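Local structure of Endonuclease/exonuclease/phosphatase (Beutenbergia cavernae DSM 12333, 4RUW) at residues R79-I84 with A115-A120; A281-P286 with G309-V314; L353-P358 with G411-G416; R227-L232 with L328-A333. The protein is of unknown specific function but belongs by fold to the endonuclease/exonuclease/phosphatase family, joining a zinc-binding DNase I-like domain and an Ig-like domain. One frame throughout, in Å; residues are numbered along the deposited sequence.

Overall arrangement
Contacts 1, 2 and 4 hold together helix, loop and sheet layers of the DNase I-like domain; contact 3 lies in the Ig-like domain appended to it. Contact 1, first in the chain, pairs helices 77-87 and 110-118 on the outer side of one six-stranded sheet. Contact 2, centres about 21 Å away, fixes a loop against edge strand 304-311 of that sheet, and V83 touches S312 between them. Contact 4 joins the neighbouring strand 324-330 to strand 230-233 of the second sheet, and contact 2 is nested inside the loop it closes. Contact 3 comes last, its centre about 18 Å from that of contact 4, where S356 packs against A333. The centres of contacts 1 and 3 lie farthest apart, about 44 Å.

Contact 1 of 4, residues R79-I84 with A115-A120; sequences RIAAVI and AELLAA
L117 and L118 each set CG opposite the carbonyl carbon (chi1 -72° in both), which carries their isobutyl groups across to A81, while I84, at chi1 -62°, places CG2 anti to the backbone N and CG1 beside it, an arrangement that brings both CG2 and the CD1 borne by CG1 to L118. A81 is the point where the two segments come nearest: its CA lies 6.4 Å from that of L117. A methyl group suits this place because its CB already meets CB of L117 at 3.8 Å, and CD1 of L117 reaches the same methyl. From its other neighbour, L118, the branch carbon CG stands 3.9 Å from A81 CB. L118 then divides its two methyls: CD2 turns to the backbone and lies 3.5 Å from A81 O, a van der Waals approach, whereas CD1 goes one turn further along to I84.

The segments belong to helices 77-87 and 110-118 of the DNase I-like fold, in which helices cover the outer faces of two packed sheets. I80 and V83 face the sheet instead, resting on W61 of strand 55-62, so helix 77-87 has one apolar side for the sheet and another for its companion helix.

At the I84 end, the two long side chains run at about a right angle to each other. CD1 of L118 sits 4.0 Å from I84 CD1 and almost as near CG2, so the beta-branched isoleucine offers two methyls to one. Beyond the apolar patch, L117 O accepts a hydrogen bond from NH2 of R85, a polar tie between segment 115-120 and helix 77-87.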
loop_
_atom_site.group_PDB
_atom_site.type_symbol
_atom_site.label_atom_id
_atom_site.label_comp_id
_atom_site.label_asym_id
_atom_site.label_seq_id
_atom_site.Cartn_x
_atom_site.Cartn_y
_atom_site.Cartn_z
ATOM N N ARG A 79 11.744 18.271 -11.434
ATOM C CA ARG A 79 10.802 17.489 -12.186
ATOM C C ARG A 79 9.899 16.676 -11.224
ATOM O O ARG A 79 8.733 16.602 -11.394
ATOM C CB ARG A 79 11.596 16.612 -13.123
ATOM C CG ARG A 79 10.864 16.188 -14.305
ATOM C CD ARG A 79 11.785 15.558 -15.313
ATOM N NE ARG A 79 10.969 14.827 -16.233
ATOM C CZ ARG A 79 11.418 14.002 -17.141
ATOM N NH1 ARG A 79 12.700 13.777 -17.276
ATOM N NH2 ARG A 79 10.593 13.394 -17.916
ATOM N N ILE A 80 10.488 16.114 -10.183
ATOM C CA ILE A 80 9.749 15.422 -9.136
ATOM C C ILE A 80 8.809 16.400 -8.419
ATOM O O ILE A 80 7.621 16.123 -8.224
ATOM C CB ILE A 80 10.729 14.776 -8.121
ATOM C CG1 ILE A 80 11.619 13.719 -8.800
ATOM C CG2 ILE A 80 9.982 14.204 -6.913
ATOM C CD1 ILE A 80 10.871 12.611 -9.504
ATOM N N ALA A 81 9.342 17.548 -8.020
ATOM C CA ALA A 81 8.552 18.528 -7.296
ATOM C C ALA A 81 7.367 19.032 -8.110
ATOM O O ALA A 81 6.299 19.271 -7.568
ATOM C CB ALA A 81 9.427 19.682 -6.856
ATOM N N ALA A 82 7.561 19.205 -9.414
ATOM C CA ALA A 82 6.484 19.716 -10.262
ATOM C C ALA A 82 5.309 18.737 -10.310
ATOM O O ALA A 82 4.152 19.149 -10.341
ATOM C CB ALA A 82 6.992 20.027 -11.665
ATOM N N VAL A 83 5.601 17.441 -10.302
ATOM C CA VAL A 83 4.542 16.438 -10.277
ATOM C C VAL A 83 3.792 16.484 -8.942
ATOM O O VAL A 83 2.558 16.498 -8.912
ATOM C CB VAL A 83 5.087 15.022 -10.535
ATOM C CG1 VAL A 83 4.029 13.971 -10.218
ATOM C CG2 VAL A 83 5.563 14.893 -11.978
ATOM N N ILE A 84 4.534 16.516 -7.837
ATOM C CA ILE A 84 3.906 16.634 -6.525
ATOM C C ILE A 84 3.027 17.888 -6.444
ATOM O O ILE A 84 1.893 17.824 -5.989
ATOM C CB ILE A 84 4.950 16.604 -5.392
ATOM C CG1 ILE A 84 5.705 15.268 -5.400
ATOM C CG2 ILE A 84 4.287 16.872 -4.047
ATOM C CD1 ILE A 84 6.944 15.237 -4.520
ATOM N N ALA A 115 12.402 20.095 -0.206
ATOM C CA ALA A 115 11.756 21.038 0.704
ATOM C C ALA A 115 11.831 22.468 0.165
ATOM O O ALA A 115 10.861 23.213 0.234
ATOM C CB ALA A 115 12.376 20.959 2.079
ATOM N N GLU A 116 12.976 22.842 -0.396
ATOM C CA GLU A 116 13.124 24.173 -0.969
ATOM C C GLU A 116 12.156 24.374 -2.138
ATOM O O GLU A 116 11.498 25.407 -2.245
ATOM C CB GLU A 116 14.565 24.380 -1.432
ATOM C CG GLU A 116 14.812 25.706 -2.104
ATOM C CD GLU A 116 16.256 25.877 -2.502
ATOM O OE1 GLU A 116 16.811 24.974 -3.173
ATOM O OE2 GLU A 116 16.840 26.909 -2.121
ATOM N N LEU A 117 12.064 23.371 -3.000
ATOM C CA LEU A 117 11.216 23.452 -4.182
ATOM C C LEU A 117 9.721 23.496 -3.876
ATOM O O LEU A 117 8.943 24.015 -4.677
ATOM C CB LEU A 117 11.508 22.277 -5.117
ATOM C CG LEU A 117 12.844 22.350 -5.855
ATOM C CD1 LEU A 117 13.262 20.963 -6.296
ATOM C CD2 LEU A 117 12.739 23.294 -7.047
ATOM N N LEU A 118 9.316 22.947 -2.732
ATOM C CA LEU A 118 7.896 22.769 -2.425
ATOM C C LEU A 118 7.409 23.630 -1.260
ATOM O O LEU A 118 6.226 23.603 -0.925
ATOM C CB LEU A 118 7.587 21.286 -2.175
ATOM C CG LEU A 118 7.628 20.420 -3.440
ATOM C CD1 LEU A 118 7.709 18.942 -3.107
ATOM C CD2 LEU A 118 6.424 20.714 -4.337
ATOM N N ALA A 119 8.305 24.409 -0.657
ATOM C CA ALA A 119 7.937 25.249 0.481
ATOM C C ALA A 119 6.796 26.200 0.137
ATOM O O ALA A 119 5.827 26.326 0.892
ATOM C CB ALA A 119 9.139 26.023 0.987
ATOM N N ALA A 120 6.895 26.862 -1.012
ATOM C CA ALA A 120 5.890 27.852 -1.387
ATOM C C ALA A 120 4.550 27.197 -1.714
ATOM O O ALA A 120 3.516 27.861 -1.770
ATOM C CB ALA A 120 6.384 28.695 -2.556
#

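Contact 2 of 4, residues A281-P286 with G309-V314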
loop_
_atom_site.group_PDB
_atom_site.type_symbol
_atom_site.label_atom_id
_atom_site.label_comp_id
_atom_site.label_asym_id
_atom_site.label_seq_id
_atom_site.Cartn_x
_atom_site.Cartn_y
_atom_site.Cartn_z
ATOM N N ALA A 281 7.565 1.616 -16.960
ATOM C CA ALA A 281 7.716 0.881 -18.206
ATOM C C ALA A 281 6.582 -0.112 -18.468
ATOM O O ALA A 281 6.387 -0.542 -19.603
ATOM C CB ALA A 281 9.059 0.174 -18.228
ATOM N N SER A 282 5.833 -0.475 -17.428
ATOM C CA SER A 282 4.724 -1.411 -17.594
ATOM C C SER A 282 3.414 -0.727 -17.969
ATOM O O SER A 282 2.483 -1.378 -18.442
ATOM C CB SER A 282 4.518 -2.231 -16.323
ATOM O OG SER A 282 5.565 -3.163 -16.145
ATOM N N TYR A 283 3.324 0.579 -17.749
ATOM C CA TYR A 283 2.070 1.273 -17.976
ATOM C C TYR A 283 1.707 1.249 -19.453
ATOM O O TYR A 283 2.539 1.541 -20.305
ATOM C CB TYR A 283 2.126 2.715 -17.460
ATOM C CG TYR A 283 0.746 3.331 -17.412
ATOM C CD1 TYR A 283 -0.120 3.051 -16.358
ATOM C CD2 TYR A 283 0.287 4.141 -18.440
ATOM C CE1 TYR A 283 -1.394 3.577 -16.316
ATOM C CE2 TYR A 283 -0.991 4.673 -18.410
ATOM C CZ TYR A 283 -1.821 4.391 -17.339
ATOM O OH TYR A 283 -3.092 4.909 -17.302
ATOM N N GLY A 284 0.469 0.875 -19.752
ATOM C CA GLY A 284 -0.008 0.848 -21.120
ATOM C C GLY A 284 0.254 -0.443 -21.873
ATOM O O GLY A 284 -0.090 -0.540 -23.048
ATOM N N ARG A 285 0.863 -1.429 -21.217
ATOM C CA ARG A 285 1.144 -2.722 -21.844
ATOM C C ARG A 285 0.165 -3.782 -21.354
ATOM O O ARG A 285 0.242 -4.220 -20.212
ATOM C CB ARG A 285 2.580 -3.166 -21.554
ATOM C CG ARG A 285 3.660 -2.211 -22.057
ATOM C CD ARG A 285 5.051 -2.817 -21.931
ATOM N NE ARG A 285 5.200 -3.958 -22.828
ATOM C CZ ARG A 285 6.317 -4.657 -22.984
ATOM N NH1 ARG A 285 7.412 -4.337 -22.308
ATOM N NH2 ARG A 285 6.344 -5.680 -23.832
ATOM N N PRO A 286 -0.774 -4.203 -22.216
ATOM C CA PRO A 286 -1.758 -5.194 -21.755
ATOM C C PRO A 286 -1.183 -6.600 -21.574
ATOM O O PRO A 286 -1.773 -7.414 -20.861
ATOM C CB PRO A 286 -2.817 -5.191 -22.867
ATOM C CG PRO A 286 -2.111 -4.666 -24.066
ATOM C CD PRO A 286 -1.091 -3.689 -23.559
ATOM N N GLY A 309 -8.845 7.263 -7.113
ATOM C CA GLY A 309 -7.399 7.279 -7.155
ATOM C C GLY A 309 -6.906 7.208 -8.576
ATOM O O GLY A 309 -7.641 6.764 -9.466
ATOM N N HIS A 310 -5.671 7.633 -8.803
ATOM C CA HIS A 310 -5.079 7.539 -10.132
ATOM C C HIS A 310 -3.575 7.404 -10.015
ATOM O O HIS A 310 -2.987 7.815 -9.015
ATOM C CB HIS A 310 -5.441 8.757 -10.998
ATOM C CG HIS A 310 -5.005 10.070 -10.417
ATOM N ND1 HIS A 310 -5.762 10.757 -9.495
ATOM C CD2 HIS A 310 -3.900 10.821 -10.640
ATOM C CE1 HIS A 310 -5.146 11.887 -9.177
ATOM N NE2 HIS A 310 -4.010 11.944 -9.850
ATOM N N VAL A 311 -2.951 6.831 -11.038
ATOM C CA VAL A 311 -1.509 6.919 -11.147
ATOM C C VAL A 311 -1.174 8.262 -11.785
ATOM O O VAL A 311 -1.924 8.784 -12.614
ATOM C CB VAL A 311 -0.874 5.742 -11.939
ATOM C CG1 VAL A 311 -0.965 4.448 -11.126
ATOM C CG2 VAL A 311 -1.497 5.594 -13.323
ATOM N N SER A 312 -0.062 8.851 -11.377
ATOM C CA SER A 312 0.282 10.161 -11.897
ATOM C C SER A 312 0.896 10.056 -13.278
ATOM O O SER A 312 1.916 9.384 -13.469
ATOM C CB SER A 312 1.241 10.887 -10.967
ATOM O OG SER A 312 1.442 12.207 -11.427
ATOM N N LEU A 313 0.270 10.733 -14.239
ATOM C CA LEU A 313 0.763 10.779 -15.608
ATOM C C LEU A 313 1.075 12.222 -16.028
ATOM O O LEU A 313 1.194 12.521 -17.215
ATOM C CB LEU A 313 -0.235 10.126 -16.570
ATOM C CG LEU A 313 -0.571 8.660 -16.266
ATOM C CD1 LEU A 313 -1.646 8.154 -17.216
ATOM C CD2 LEU A 313 0.660 7.780 -16.363
ATOM N N VAL A 314 1.226 13.103 -15.045
ATOM C CA VAL A 314 1.656 14.482 -15.296
ATOM C C VAL A 314 2.999 14.511 -16.046
ATOM O O VAL A 314 3.182 15.269 -17.004
ATOM C CB VAL A 314 1.758 15.276 -13.959
ATOM C CG1 VAL A 314 2.277 16.681 -14.194
ATOM C CG2 VAL A 314 0.405 15.320 -13.264
#
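Y283 spans the gap to V311 and L313, and its length is what makes the contact possible, since even the nearest CA pair, Y283 and V311, stands 9.6 Å apart. With CG anti to the backbone N (chi1 -167°), the ring reaches out from the loop while the two aliphatic chains come from the opposite direction. The close packing is on the ring. L313 CD2 lies over one face, 4.2 Å from the centroid of the Y283 ring and 16° off its normal, a CH-pi contact. The other methyl of leucine works further out: L313 CD1 is 3.7 Å from Y283 CE2 and 3.6 Å from Y283 OH. V311 CG2 comes obliquely to Y283 CE1, at 3.6 Å, on the same side of the ring plane as L313. A branched leucine thus serves face and phenol end together, and the short valine meets the ring through its CG2 methyl alone.

The looser side is polar. Y283 OH makes a weak hydrogen bond to a bound glycerol, and G284 N also bonds to that molecule. Here S282 to R285 form a type II turn, closed by R285 N to S282 O at 3.2 Å; G284 holds a positive phi of 87°, which a side chain would tolerate poorly. A tyrosine fits this boundary, apolar by its ring and polar at its tip. The arrangement lays a connecting loop against edge strand 304-311 of a DNase I-like sheet and the loop that follows it.

Contact 3 of 4, residues L353-P358 with G411-G416; sequences LTASRP and GALPPG
L413 reaches from a loop across to A355 and L353, at one end of the beta-sandwich that forms the Ig-like domain: strand 349-356 belongs to one of its antiparallel sheets, and segment 411-416 carries the chain from strand 405-410 of that sheet to strand 418-424 of the other.

Along the leucine, CB leaves the backbone toward the strand but makes no near approach to it. CG, set opposite the carbonyl carbon by a chi1 of -59°, is where the chain forks. One methyl, CD1, lies 4.0 Å from A355 CB; the other, CD2, reaches CD2 of L353. The fork therefore covers two residues of the strand that both turn the same way, two positions apart, with T354 between them pointing away. Alanine suits the nearer site, as the backbones come closest there, with the CA atoms of A355 and A412 7.9 Å apart, and the longer leucine at 353 extends the same apolar patch.

Side chains of L361 and L438 also touch L413, placing it at the edge of the sandwich interior. The longer of the two touches is methyl to methyl, L353 CD2 to L413 CD2, at 4.2 Å.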
loop_
_atom_site.group_PDB
_atom_site.type_symbol
_atom_site.label_atom_id
_atom_site.label_comp_id
_atom_site.label_asym_id
_atom_site.label_seq_id
_atom_site.Cartn_x
_atom_site.Cartn_y
_atom_site.Cartn_z
ATOM N N LEU A 353 -15.478 -6.552 6.819
ATOM C CA LEU A 353 -16.713 -5.914 7.247
ATOM C C LEU A 353 -16.365 -4.753 8.167
ATOM O O LEU A 353 -15.542 -4.897 9.074
ATOM C CB LEU A 353 -17.584 -6.930 7.991
ATOM C CG LEU A 353 -18.878 -6.402 8.608
ATOM C CD1 LEU A 353 -19.882 -6.040 7.530
ATOM C CD2 LEU A 353 -19.454 -7.433 9.575
ATOM N N THR A 354 -16.979 -3.599 7.929
ATOM C CA THR A 354 -16.825 -2.457 8.820
ATOM C C THR A 354 -18.197 -1.939 9.208
ATOM O O THR A 354 -19.061 -1.753 8.354
ATOM C CB THR A 354 -16.029 -1.315 8.151
ATOM O OG1 THR A 354 -14.800 -1.822 7.614
ATOM C CG2 THR A 354 -15.720 -0.209 9.150
ATOM N N ALA A 355 -18.405 -1.736 10.508
ATOM C CA ALA A 355 -19.632 -1.125 11.008
ATOM C C ALA A 355 -19.267 0.217 11.626
ATOM O O ALA A 355 -18.286 0.318 12.360
ATOM C CB ALA A 355 -20.311 -2.025 12.052
ATOM N N SER A 356 -20.047 1.249 11.333
ATOM C CA SER A 356 -19.805 2.554 11.938
ATOM C C SER A 356 -21.112 3.277 12.233
ATOM O O SER A 356 -22.174 2.869 11.771
ATOM C CB SER A 356 -18.903 3.410 11.045
ATOM O OG SER A 356 -19.502 3.651 9.785
ATOM N N ARG A 357 -21.034 4.344 13.021
ATOM C CA ARG A 357 -22.208 5.152 13.329
ATOM C C ARG A 357 -22.449 6.167 12.214
ATOM O O ARG A 357 -21.501 6.649 11.597
ATOM C CB ARG A 357 -22.019 5.883 14.662
ATOM C CG ARG A 357 -21.810 4.973 15.865
ATOM C CD ARG A 357 -21.653 5.796 17.139
ATOM N NE ARG A 357 -21.301 4.975 18.293
ATOM C CZ ARG A 357 -20.054 4.668 18.637
ATOM N NH1 ARG A 357 -19.038 5.108 17.910
ATOM N NH2 ARG A 357 -19.823 3.915 19.705
ATOM N N PRO A 358 -23.723 6.481 11.935
ATOM C CA PRO A 358 -24.911 5.868 12.529
ATOM C C PRO A 358 -25.484 4.766 11.644
ATOM O O PRO A 358 -26.036 5.051 10.580
ATOM C CB PRO A 358 -25.908 7.038 12.601
ATOM C CG PRO A 358 -25.286 8.172 11.780
ATOM C CD PRO A 358 -24.090 7.613 11.074
ATOM N N GLY A 411 -27.760 -0.398 8.158
ATOM C CA GLY A 411 -28.215 -1.523 8.949
ATOM C C GLY A 411 -27.428 -1.628 10.238
ATOM O O GLY A 411 -26.399 -0.974 10.403
ATOM N N ALA A 412 -27.922 -2.444 11.158
ATOM C CA ALA A 412 -27.215 -2.697 12.405
ATOM C C ALA A 412 -26.948 -4.185 12.531
ATOM O O ALA A 412 -27.765 -5.002 12.117
ATOM C CB ALA A 412 -28.031 -2.199 13.592
ATOM N N LEU A 413 -25.795 -4.535 13.090
ATOM C CA LEU A 413 -25.482 -5.931 13.351
ATOM C C LEU A 413 -26.330 -6.432 14.514
ATOM O O LEU A 413 -26.230 -5.910 15.624
ATOM C CB LEU A 413 -23.997 -6.091 13.682
ATOM C CG LEU A 413 -23.015 -5.620 12.607
ATOM C CD1 LEU A 413 -21.583 -5.673 13.128
ATOM C CD2 LEU A 413 -23.168 -6.452 11.342
ATOM N N PRO A 414 -27.175 -7.443 14.262
ATOM C CA PRO A 414 -27.981 -8.039 15.331
ATOM C C PRO A 414 -27.118 -8.933 16.211
ATOM O O PRO A 414 -26.079 -9.411 15.756
ATOM C CB PRO A 414 -28.993 -8.890 14.563
ATOM C CG PRO A 414 -28.276 -9.280 13.319
ATOM C CD PRO A 414 -27.413 -8.095 12.961
ATOM N N PRO A 415 -27.536 -9.151 17.466
ATOM C CA PRO A 415 -26.793 -10.047 18.357
ATOM C C PRO A 415 -26.705 -11.454 17.774
ATOM O O PRO A 415 -27.699 -11.974 17.270
ATOM C CB PRO A 415 -27.643 -10.053 19.631
ATOM C CG PRO A 415 -28.368 -8.752 19.602
ATOM C CD PRO A 415 -28.664 -8.497 18.154
ATOM N N GLY A 416 -25.520 -12.051 17.825
ATOM C CA GLY A 416 -25.328 -13.398 17.318
ATOM C C GLY A 416 -25.033 -13.462 15.829
ATOM O O GLY A 416 -24.966 -14.547 15.254
#

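Contact 4 of 4, residues R227-L232 with L328-A333; sequences RVPSVL and LRLGGA
P229 meets L330 and V231 meets L328, two apolar pairs that join the facing sheets of the DNase I-like sandwich. Strand 230-233 belongs to one sheet and strand 324-330 to the other, so the contact is face to face between layers, made by side chains.

Of the van der Waals contacts, the first is the closer in backbone terms, its CA atoms lying 7.9 Å apart. L330 has CG anti to the backbone N (chi1 -174°), which extends it to the proline ring; its CD1 sits 3.9 Å from P229 CG and as near to CB, the two side chains crossing at about a right angle. A compact, rigid proline ring suits this site just before the strand begins, since it gives apolar carbon close to the backbone. The second pair spans more, 10.2 Å between CA atoms, and is bridged by tips: V231 CG1 to L328 CD1, 4.0 Å. F304 packs on P229, L328 and L330, tying the two pairs together.

None of the polar interactions crosses the contact. R54 bonds to L330 O and G331 O, the backbone N of S230 bonds to OG1 of T301, and the backbone of V231 bonds to strand 192-200. The hydroxyl of S230 turns back to the loop before the strand: its OG donates to V228 O at 3.0 Å, arriving 55° above the carbonyl plane.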
loop_
_atom_site.group_PDB
_atom_site.type_symbol
_atom_site.label_atom_id
_atom_site.label_comp_id
_atom_site.label_asym_id
_atom_site.label_seq_id
_atom_site.Cartn_x
_atom_site.Cartn_y
_atom_site.Cartn_z
ATOM N N ARG A 227 -7.031 0.725 15.012
ATOM C CA ARG A 227 -8.020 1.408 15.837
ATOM C C ARG A 227 -8.012 2.922 15.642
ATOM O O ARG A 227 -8.979 3.591 15.999
ATOM C CB ARG A 227 -7.802 1.087 17.315
ATOM C CG ARG A 227 -7.930 -0.382 17.659
ATOM C CD ARG A 227 -7.478 -0.653 19.090
ATOM N NE ARG A 227 -6.077 -0.289 19.282
ATOM C CZ ARG A 227 -5.434 -0.366 20.443
ATOM N NH1 ARG A 227 -6.064 -0.796 21.529
ATOM N NH2 ARG A 227 -4.159 -0.011 20.517
ATOM N N VAL A 228 -6.928 3.463 15.091
ATOM C CA VAL A 228 -6.843 4.903 14.855
ATOM C C VAL A 228 -6.635 5.143 13.369
ATOM O O VAL A 228 -6.077 4.291 12.687
ATOM C CB VAL A 228 -5.706 5.571 15.679
ATOM C CG1 VAL A 228 -5.888 5.284 17.168
ATOM C CG2 VAL A 228 -4.323 5.129 15.192
ATOM N N PRO A 229 -7.095 6.295 12.855
ATOM C CA PRO A 229 -6.920 6.555 11.419
ATOM C C PRO A 229 -5.444 6.507 11.017
ATOM O O PRO A 229 -4.641 7.288 11.535
ATOM C CB PRO A 229 -7.492 7.964 11.254
ATOM C CG PRO A 229 -8.534 8.050 12.342
ATOM C CD PRO A 229 -7.913 7.333 13.507
ATOM N N SER A 230 -5.102 5.593 10.112
ATOM C CA SER A 230 -3.724 5.417 9.685
ATOM C C SER A 230 -3.669 5.031 8.218
ATOM O O SER A 230 -4.606 4.432 7.681
ATOM C CB SER A 230 -3.027 4.317 10.489
ATOM O OG SER A 230 -3.234 4.434 11.883
ATOM N N VAL A 231 -2.550 5.359 7.586
ATOM C CA VAL A 231 -2.249 4.864 6.254
ATOM C C VAL A 231 -0.868 4.227 6.257
ATOM O O VAL A 231 0.001 4.614 7.039
ATOM C CB VAL A 231 -2.341 5.965 5.167
ATOM C CG1 VAL A 231 -3.761 6.488 5.066
ATOM C CG2 VAL A 231 -1.366 7.097 5.433
ATOM N N LEU A 232 -0.691 3.229 5.398
ATOM C CA LEU A 232 0.591 2.569 5.182
ATOM C C LEU A 232 0.866 2.678 3.699
ATOM O O LEU A 232 0.063 2.232 2.883
ATOM C CB LEU A 232 0.528 1.103 5.616
ATOM C CG LEU A 232 1.689 0.215 5.161
ATOM C CD1 LEU A 232 3.023 0.701 5.719
ATOM C CD2 LEU A 232 1.437 -1.236 5.541
ATOM N N LEU A 328 -9.082 9.845 -0.205
ATOM C CA LEU A 328 -9.737 9.126 0.880
ATOM C C LEU A 328 -10.686 10.072 1.598
ATOM O O LEU A 328 -10.605 11.289 1.437
ATOM C CB LEU A 328 -8.689 8.608 1.871
ATOM C CG LEU A 328 -7.512 7.834 1.266
ATOM C CD1 LEU A 328 -6.541 7.405 2.363
ATOM C CD2 LEU A 328 -8.004 6.630 0.464
ATOM N N ARG A 329 -11.583 9.512 2.405
ATOM C CA ARG A 329 -12.498 10.314 3.201
ATOM C C ARG A 329 -12.612 9.663 4.563
ATOM O O ARG A 329 -12.845 8.466 4.656
ATOM C CB ARG A 329 -13.865 10.374 2.528
ATOM C CG ARG A 329 -14.861 11.266 3.241
ATOM C CD ARG A 329 -16.092 11.467 2.385
ATOM N NE ARG A 329 -15.752 12.165 1.150
ATOM C CZ ARG A 329 -16.405 12.021 0.001
ATOM N NH1 ARG A 329 -17.434 11.193 -0.083
ATOM N NH2 ARG A 329 -16.018 12.701 -1.069
ATOM N N LEU A 330 -12.438 10.426 5.616
ATOM C CA LEU A 330 -12.468 9.855 6.942
ATOM C C LEU A 330 -13.873 9.862 7.487
ATOM O O LEU A 330 -14.489 10.893 7.594
ATOM C CB LEU A 330 -11.539 10.637 7.873
ATOM C CG LEU A 330 -11.333 10.084 9.273
ATOM C CD1 LEU A 330 -10.746 8.691 9.213
ATOM C CD2 LEU A 330 -10.433 11.016 10.072
ATOM N N GLY A 331 -14.352 8.683 7.832
ATOM C CA GLY A 331 -15.639 8.533 8.484
ATOM C C GLY A 331 -15.532 8.600 9.986
ATOM O O GLY A 331 -14.550 9.034 10.538
ATOM N N GLY A 332 -16.592 8.162 10.643
ATOM C CA GLY A 332 -16.641 8.051 12.084
ATOM C C GLY A 332 -15.905 6.849 12.623
ATOM O O GLY A 332 -15.459 5.984 11.880
ATOM N N ALA A 333 -15.747 6.813 13.935
ATOM C CA ALA A 333 -15.033 5.722 14.537
ATOM C C ALA A 333 -15.778 4.430 14.245
ATOM O O ALA A 333 -16.962 4.286 14.506
ATOM C CB ALA A 333 -14.925 5.925 16.041
#